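Local coordinates for alkaline phosphatase (Thermus thermophilus, PDB 7KWD), which probably hydrolyses phosphate monoesters as a homodimeric alkaline phosphatase whose active site holds zinc and magnesium ions, at residues G66-A70 / L71-L75; N84-L88 / T89-T93; V207-T210 / P211-V215. All blocks are in the same frame, centred on the assembly; numbering follows the deposited sequence.

The three contacts are local ones within single continuous stretches of the chain, following one another in series. Contact 1 is a helix start and contact 3 a strand-to-helix turn with a threonine N-cap; both lie away from the metal sites. Contact 2 is the loop that leads into helix 95-104, which begins with the zinc ligand Ser95, and its Thr93 side chain comes within about 7 Å of a bound zinc ion. The centres of contacts 1 and 2 are about 30 Å apart, yet both touch the second subunit. Contact 3 meets no other chain of the assembly; its centre is about 38 Å from that of contact 2, on the opposite side of the chain's centre.

Contact 1 (G66-A70 / L71-L75); sequences GRVLA and LERLL
With CG anti to the carbonyl carbon (chi1 -53°) and the chain extended from there to NE, Arg73 reaches back from the first turn of helix 70-75 to the backbone of Val68. This is the N-terminus of the helix, with Leu69 at the N-cap and an arginine of the first turn bonded back to the carbonyl just before it. NE and NH2 grip the same acceptor side-on: Arg73 NE lies 3.0 Å from Val68 O, rising above the carbonyl plane, whereas NH2 arrives in that plane on a lone pair. Val68 O itself sits within the plane of the guanidinium, so the pair of bonds would oppose rotation of the group. Next to these bonds Val68 CG1 packs on the arginine stem, 3.7 Å from Arg73 CG.

The same methyl lies 3.6 Å from Glu72 OE1, the valine and glutamate side chains crossing at about a right angle. The carboxylate has stronger partners beyond these segments: OE2 forms a salt bridge with Arg62 and accepts from Ala27 N of the second subunit, which places this helix start at the dimer interface. Asp294 of helix 283-306 accepts from the backbone nitrogens of Ala70 and Leu71. Regular helical bonding begins with Arg73 N to Leu69 O and Leu74 N to Ala70 O. One water accepts from Leu69 N at 2.9 Å and donates to Glu72 OE1 at 2.8 Å.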
loop_
_atom_site.group_PDB
_atom_site.type_symbol
_atom_site.label_atom_id
_atom_site.label_comp_id
_atom_site.label_asym_id
_atom_site.label_seq_id
_atom_site.Cartn_x
_atom_site.Cartn_y
_atom_site.Cartn_z
ATOM N N GLY A 66 8.078 18.561 -13.169
ATOM C CA GLY A 66 9.335 19.081 -12.628
ATOM C C GLY A 66 9.203 19.724 -11.269
ATOM O O GLY A 66 9.880 20.721 -10.981
ATOM N N ARG A 67 8.349 19.168 -10.407
ATOM C CA ARG A 67 8.116 19.719 -9.065
ATOM C C ARG A 67 8.012 18.575 -8.062
ATOM O O ARG A 67 7.588 17.461 -8.399
ATOM C CB ARG A 67 6.818 20.553 -9.015
ATOM C CG ARG A 67 5.599 19.664 -9.398
ATOM C CD ARG A 67 4.239 20.336 -9.406
ATOM N NE ARG A 67 3.654 20.192 -8.091
ATOM C CZ ARG A 67 2.468 19.667 -7.832
ATOM N NH1 ARG A 67 1.666 19.223 -8.792
ATOM N NH2 ARG A 67 2.073 19.618 -6.568
ATOM N N VAL A 68 8.343 18.874 -6.813
ATOM C CA VAL A 68 8.127 17.941 -5.713
ATOM C C VAL A 68 6.725 18.158 -5.151
ATOM O O VAL A 68 6.386 19.260 -4.740
ATOM C CB VAL A 68 9.179 18.118 -4.620
ATOM C CG1 VAL A 68 8.941 17.147 -3.487
ATOM C CG2 VAL A 68 10.556 17.946 -5.235
ATOM N N LEU A 69 5.923 17.098 -5.131
ATOM C CA LEU A 69 4.605 17.124 -4.531
ATOM C C LEU A 69 4.651 17.640 -3.099
ATOM O O LEU A 69 5.497 17.226 -2.306
ATOM C CB LEU A 69 4.076 15.687 -4.576
ATOM C CG LEU A 69 2.606 15.373 -4.434
ATOM C CD1 LEU A 69 1.860 15.786 -5.661
ATOM C CD2 LEU A 69 2.471 13.883 -4.202
ATOM N N ALA A 70 3.730 18.546 -2.762
ATOM C CA ALA A 70 3.720 19.064 -1.403
ATOM C C ALA A 70 3.561 17.935 -0.385
ATOM O O ALA A 70 4.185 17.954 0.678
ATOM C CB ALA A 70 2.624 20.105 -1.223
ATOM N N LEU A 71 2.747 16.939 -0.696
ATOM C CA LEU A 71 2.571 15.829 0.234
ATOM C C LEU A 71 3.897 15.094 0.456
ATOM O O LEU A 71 4.205 14.693 1.581
ATOM C CB LEU A 71 1.483 14.878 -0.282
ATOM C CG LEU A 71 1.113 13.773 0.689
ATOM C CD1 LEU A 71 0.777 14.317 2.071
ATOM C CD2 LEU A 71 -0.017 12.877 0.138
ATOM N N GLU A 72 4.717 14.937 -0.585
ATOM C CA GLU A 72 6.025 14.322 -0.362
ATOM C C GLU A 72 6.838 15.150 0.643
ATOM O O GLU A 72 7.458 14.606 1.565
ATOM C CB GLU A 72 6.818 14.165 -1.668
ATOM C CG GLU A 72 8.233 13.609 -1.433
ATOM C CD GLU A 72 9.121 13.536 -2.680
ATOM O OE1 GLU A 72 8.590 13.585 -3.800
ATOM O OE2 GLU A 72 10.358 13.448 -2.528
ATOM N N ARG A 73 6.874 16.474 0.457
ATOM C CA ARG A 73 7.642 17.323 1.376
ATOM C C ARG A 73 7.171 17.145 2.812
ATOM O O ARG A 73 7.994 17.134 3.737
ATOM C CB ARG A 73 7.527 18.787 0.967
ATOM C CG ARG A 73 7.897 19.027 -0.493
ATOM C CD ARG A 73 7.773 20.531 -0.917
ATOM N NE ARG A 73 7.581 20.723 -2.368
ATOM C CZ ARG A 73 7.873 21.858 -3.010
ATOM N NH1 ARG A 73 8.363 22.896 -2.341
ATOM N NH2 ARG A 73 7.706 21.955 -4.319
ATOM N N LEU A 74 5.842 17.026 3.023
ATOM C CA LEU A 74 5.334 16.847 4.376
ATOM C C LEU A 74 5.729 15.473 4.926
ATOM O O LEU A 74 6.201 15.352 6.059
ATOM C CB LEU A 74 3.813 17.032 4.439
ATOM C CG LEU A 74 3.240 18.363 3.999
ATOM C CD1 LEU A 74 1.795 18.549 4.332
ATOM C CD2 LEU A 74 4.049 19.493 4.579
ATOM N N LEU A 75 5.526 14.417 4.150
ATOM C CA LEU A 75 5.880 13.100 4.673
ATOM C C LEU A 75 7.381 12.955 4.919
ATOM O O LEU A 75 7.784 12.110 5.718
ATOM C CB LEU A 75 5.429 12.012 3.706
ATOM C CG LEU A 75 3.917 11.905 3.472
ATOM C CD1 LEU A 75 3.696 10.947 2.319
ATOM C CD2 LEU A 75 3.187 11.404 4.707
HETATM O O HOH W 1 6.917 14.530 -5.890
#

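Contact 2 (N84-L88 / T89-T93); sequences NTYSL and TSYVT
Tyr86 presents one face of its ring to Tyr91, whose CE1 lies 4.1 Å above the plane, displaced toward the rim. The two side chains run side by side in the same direction, but their planes meet at 52° with centroids 5.4 Å apart, an oblique pairing. Tyr86 CG takes the position between the backbone N and the carbonyl carbon (chi1 53°), which stands the ring beside that of Tyr91. At the base of the side chain, Tyr86 CB lies 3.9 Å from Tyr91 CD1. Lys107 adds a cation-pi contact to the Tyr86 ring. With an alanine here, Tyr91 CE1 would probably lose the ring face it packs on, and Lys107 its aromatic partner.

These tyrosines belong to the loop joining strand 80-84 to helix 95-104, the helix that opens with the zinc ligand Ser95, predicted to be the phosphoserine nucleophile as in other alkaline phosphatases. The loop doubles back on itself: Ser87 N donates to Ser90 O at 3.0 Å, while Ser87 OG is hydrogen-bonded to Asn110. Farther along, Thr93 CB and CG2 press against Thr85 O. Water bridges the same two residues twice, one molecule donating to Thr85 O and Thr93 OG1, the other donating to Thr85 OG1 and accepting from Thr93 N at 2.8 Å. Thr93 O in turn accepts from ND1 of the zinc ligand His433.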
loop_
_atom_site.group_PDB
_atom_site.type_symbol
_atom_site.label_atom_id
_atom_site.label_comp_id
_atom_site.label_asym_id
_atom_site.label_seq_id
_atom_site.Cartn_x
_atom_site.Cartn_y
_atom_site.Cartn_z
ATOM N N ASN A 84 -4.733 1.631 11.098
ATOM C CA ASN A 84 -5.580 0.498 10.735
ATOM C C ASN A 84 -7.009 0.989 10.502
ATOM O O ASN A 84 -7.533 1.819 11.257
ATOM C CB ASN A 84 -5.545 -0.574 11.831
ATOM C CG ASN A 84 -4.404 -1.550 11.651
ATOM O OD1 ASN A 84 -4.021 -1.899 10.524
ATOM N ND2 ASN A 84 -3.839 -2.002 12.760
ATOM N N THR A 85 -7.637 0.489 9.432
ATOM C CA THR A 85 -8.922 1.019 8.997
ATOM C C THR A 85 -10.077 0.050 9.189
ATOM O O THR A 85 -11.216 0.392 8.852
ATOM C CB THR A 85 -8.851 1.393 7.524
ATOM O OG1 THR A 85 -8.491 0.210 6.771
ATOM C CG2 THR A 85 -7.816 2.465 7.318
ATOM N N TYR A 86 -9.816 -1.156 9.667
ATOM C CA TYR A 86 -10.897 -2.120 9.802
ATOM C C TYR A 86 -12.022 -1.598 10.692
ATOM O O TYR A 86 -11.815 -0.853 11.658
ATOM C CB TYR A 86 -10.381 -3.448 10.328
ATOM C CG TYR A 86 -9.564 -3.448 11.588
ATOM C CD1 TYR A 86 -10.163 -3.520 12.838
ATOM C CD2 TYR A 86 -8.184 -3.483 11.524
ATOM C CE1 TYR A 86 -9.387 -3.576 14.003
ATOM C CE2 TYR A 86 -7.420 -3.539 12.653
ATOM C CZ TYR A 86 -8.029 -3.586 13.893
ATOM O OH TYR A 86 -7.254 -3.650 15.019
ATOM N N SER A 87 -13.242 -1.980 10.335
ATOM C CA SER A 87 -14.419 -1.602 11.108
ATOM C C SER A 87 -14.726 -2.718 12.115
ATOM O O SER A 87 -13.935 -3.652 12.293
ATOM C CB SER A 87 -15.588 -1.330 10.160
ATOM O OG SER A 87 -15.844 -2.472 9.378
ATOM N N LEU A 88 -15.902 -2.668 12.744
ATOM C CA LEU A 88 -16.160 -3.537 13.899
ATOM C C LEU A 88 -16.260 -5.016 13.510
ATOM O O LEU A 88 -15.799 -5.887 14.268
ATOM C CB LEU A 88 -17.430 -3.073 14.604
ATOM C CG LEU A 88 -17.849 -3.797 15.886
ATOM C CD1 LEU A 88 -16.685 -3.950 16.844
ATOM C CD2 LEU A 88 -18.989 -2.994 16.500
ATOM N N THR A 89 -16.854 -5.314 12.345
ATOM C CA THR A 89 -17.073 -6.683 11.897
ATOM C C THR A 89 -16.432 -7.010 10.549
ATOM O O THR A 89 -16.588 -8.140 10.077
ATOM C CB THR A 89 -18.583 -6.996 11.789
ATOM O OG1 THR A 89 -19.194 -6.189 10.776
ATOM C CG2 THR A 89 -19.254 -6.731 13.087
ATOM N N SER A 90 -15.675 -6.088 9.948
ATOM C CA SER A 90 -15.098 -6.327 8.632
ATOM C C SER A 90 -13.704 -5.741 8.543
ATOM O O SER A 90 -13.504 -4.563 8.858
ATOM C CB SER A 90 -15.935 -5.690 7.530
ATOM O OG SER A 90 -15.240 -5.759 6.304
ATOM N N TYR A 91 -12.764 -6.530 8.056
ATOM C CA TYR A 91 -11.420 -6.026 7.824
ATOM C C TYR A 91 -11.337 -5.038 6.689
ATOM O O TYR A 91 -10.267 -4.469 6.493
ATOM C CB TYR A 91 -10.488 -7.190 7.581
ATOM C CG TYR A 91 -10.148 -7.739 8.909
ATOM C CD1 TYR A 91 -9.235 -7.098 9.667
ATOM C CD2 TYR A 91 -10.816 -8.813 9.462
ATOM C CE1 TYR A 91 -8.931 -7.503 10.859
ATOM C CE2 TYR A 91 -10.496 -9.234 10.708
ATOM C CZ TYR A 91 -9.530 -8.555 11.398
ATOM O OH TYR A 91 -9.093 -8.849 12.693
ATOM N N VAL A 92 -12.432 -4.771 5.986
ATOM C CA VAL A 92 -12.480 -3.697 5.011
ATOM C C VAL A 92 -13.632 -2.777 5.360
ATOM O O VAL A 92 -14.804 -3.188 5.320
ATOM C CB VAL A 92 -12.627 -4.227 3.584
ATOM C CG1 VAL A 92 -12.664 -3.058 2.581
ATOM C CG2 VAL A 92 -11.509 -5.218 3.287
ATOM N N THR A 93 -13.311 -1.532 5.677
ATOM C CA THR A 93 -14.312 -0.584 6.131
ATOM C C THR A 93 -14.957 0.068 4.923
ATOM O O THR A 93 -14.430 0.026 3.819
ATOM C CB THR A 93 -13.657 0.482 7.010
ATOM O OG1 THR A 93 -14.623 1.293 7.671
ATOM C CG2 THR A 93 -12.791 1.369 6.148
HETATM O O HOH W 2 -13.456 1.680 10.242
HETATM O O HOH W 3 -10.537 -1.197 5.576
HETATM O O HOH W 4 -18.543 -3.577 10.161
#

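Contact 3 (V207-T210 / P211-V215); sequences VVRT and PEELV
Thr210 and Glu213 carry the hydrogen bonds of this contact, each side chain reaching for the other end of the turn. Thr210 OG1, placed between its backbone N and carbonyl carbon (chi1 68°), turns toward the start of the helix and accepts from Glu213 N at 3.0 Å in a nearly straight bond of 172°. In the reverse direction the extended Glu213 chain sends OE1 back to Arg209 N, 2.9 Å away; this donor stands above the carboxylate plane. The two side chains cross as they do so, Thr210 OG1 coming 3.3 Å from Glu213 CG. The backbone closes the first turn with Leu214 N donating to Thr210 O.

Thr210 is thus the N-cap of helix 211-216, which connects strand 206-208 to its parallel neighbour 222-225 in a beta-alpha-beta unit. Pro211 is the first helical residue, a place where its missing N-H costs no helical bond, and its CD fits tightly against Thr210 CB.

Van der Waals packing lies on the buried side. Val208 CG1 rests against the helix backbone, 3.3 Å from Glu213 O, and its CG2 meets Leu214 CD1 at 4.1 Å; both residues also touch Leu222 on the neighbouring strand.

Electrostatic and water-mediated contacts gather around Arg209. Val207 CG1 lies over one face of its guanidinium, offset toward the rim, and the group makes a cation-pi contact with Tyr197. At the guanidinium edge a water accepts from Arg209 NH1 and donates to Glu213 OE1, 2.6 Å away, joining two opposite charges that do not touch directly.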
loop_
_atom_site.group_PDB
_atom_site.type_symbol
_atom_site.label_atom_id
_atom_site.label_comp_id
_atom_site.label_asym_id
_atom_site.label_seq_id
_atom_site.Cartn_x
_atom_site.Cartn_y
_atom_site.Cartn_z
ATOM N N VAL A 207 -26.280 31.731 0.205
ATOM C CA VAL A 207 -26.409 30.538 -0.615
ATOM C C VAL A 207 -25.728 30.821 -1.937
ATOM O O VAL A 207 -26.065 31.799 -2.617
ATOM C CB VAL A 207 -27.880 30.161 -0.830
ATOM C CG1 VAL A 207 -27.976 28.911 -1.645
ATOM C CG2 VAL A 207 -28.568 29.959 0.500
ATOM N N VAL A 208 -24.785 29.963 -2.308
ATOM C CA VAL A 208 -24.010 30.129 -3.527
ATOM C C VAL A 208 -24.048 28.821 -4.290
ATOM O O VAL A 208 -24.055 27.739 -3.702
ATOM C CB VAL A 208 -22.539 30.551 -3.259
ATOM C CG1 VAL A 208 -22.476 32.049 -2.874
ATOM C CG2 VAL A 208 -21.916 29.646 -2.198
ATOM N N ARG A 209 -24.026 28.922 -5.599
ATOM C CA ARG A 209 -24.230 27.740 -6.428
ATOM C C ARG A 209 -23.248 27.661 -7.574
ATOM O O ARG A 209 -23.278 26.671 -8.314
ATOM C CB ARG A 209 -25.665 27.726 -7.008
ATOM C CG ARG A 209 -26.802 27.793 -5.985
ATOM C CD ARG A 209 -28.145 27.714 -6.732
ATOM N NE ARG A 209 -29.301 27.498 -5.878
ATOM C CZ ARG A 209 -29.856 28.426 -5.100
ATOM N NH1 ARG A 209 -29.335 29.664 -5.014
ATOM N NH2 ARG A 209 -30.937 28.103 -4.396
ATOM N N THR A 210 -22.386 28.654 -7.742
ATOM C CA THR A 210 -21.362 28.637 -8.768
ATOM C C THR A 210 -20.049 29.138 -8.196
ATOM O O THR A 210 -20.029 29.811 -7.157
ATOM C CB THR A 210 -21.704 29.556 -9.948
ATOM O OG1 THR A 210 -21.646 30.922 -9.499
ATOM C CG2 THR A 210 -23.089 29.274 -10.446
ATOM N N PRO A 211 -18.945 28.875 -8.888
ATOM C CA PRO A 211 -17.658 29.442 -8.458
ATOM C C PRO A 211 -17.696 30.950 -8.347
ATOM O O PRO A 211 -17.140 31.532 -7.391
ATOM C CB PRO A 211 -16.694 28.981 -9.558
ATOM C CG PRO A 211 -17.362 27.817 -10.210
ATOM C CD PRO A 211 -18.839 27.981 -10.045
ATOM N N GLU A 212 -18.352 31.592 -9.316
ATOM C CA GLU A 212 -18.437 33.043 -9.340
ATOM C C GLU A 212 -19.158 33.546 -8.112
ATOM O O GLU A 212 -18.691 34.471 -7.431
ATOM C CB GLU A 212 -19.176 33.516 -10.594
ATOM C CG GLU A 212 -18.415 33.351 -11.904
ATOM C CD GLU A 212 -18.328 31.899 -12.405
ATOM O OE1 GLU A 212 -19.102 31.017 -11.925
ATOM O OE2 GLU A 212 -17.450 31.643 -13.275
ATOM N N GLU A 213 -20.328 32.971 -7.831
ATOM C CA GLU A 213 -21.068 33.386 -6.643
ATOM C C GLU A 213 -20.251 33.132 -5.386
ATOM O O GLU A 213 -20.259 33.943 -4.450
ATOM C CB GLU A 213 -22.402 32.651 -6.569
ATOM C CG GLU A 213 -23.387 33.055 -7.668
ATOM C CD GLU A 213 -24.654 32.223 -7.654
ATOM O OE1 GLU A 213 -24.859 31.452 -6.688
ATOM O OE2 GLU A 213 -25.428 32.314 -8.621
ATOM N N LEU A 214 -19.518 32.013 -5.360
ATOM C CA LEU A 214 -18.763 31.658 -4.165
ATOM C C LEU A 214 -17.737 32.737 -3.841
ATOM O O LEU A 214 -17.666 33.220 -2.703
ATOM C CB LEU A 214 -18.094 30.295 -4.359
ATOM C CG LEU A 214 -17.134 29.839 -3.251
ATOM C CD1 LEU A 214 -17.854 29.622 -1.925
ATOM C CD2 LEU A 214 -16.411 28.589 -3.698
ATOM N N VAL A 215 -16.971 33.164 -4.843
ATOM C CA VAL A 215 -15.869 34.072 -4.559
ATOM C C VAL A 215 -16.387 35.479 -4.300
ATOM O O VAL A 215 -15.831 36.191 -3.445
ATOM C CB VAL A 215 -14.834 34.009 -5.697
ATOM C CG1 VAL A 215 -15.376 34.610 -7.012
ATOM C CG2 VAL A 215 -13.587 34.711 -5.269
HETATM O O HOH W 5 -27.196 31.338 -5.648
#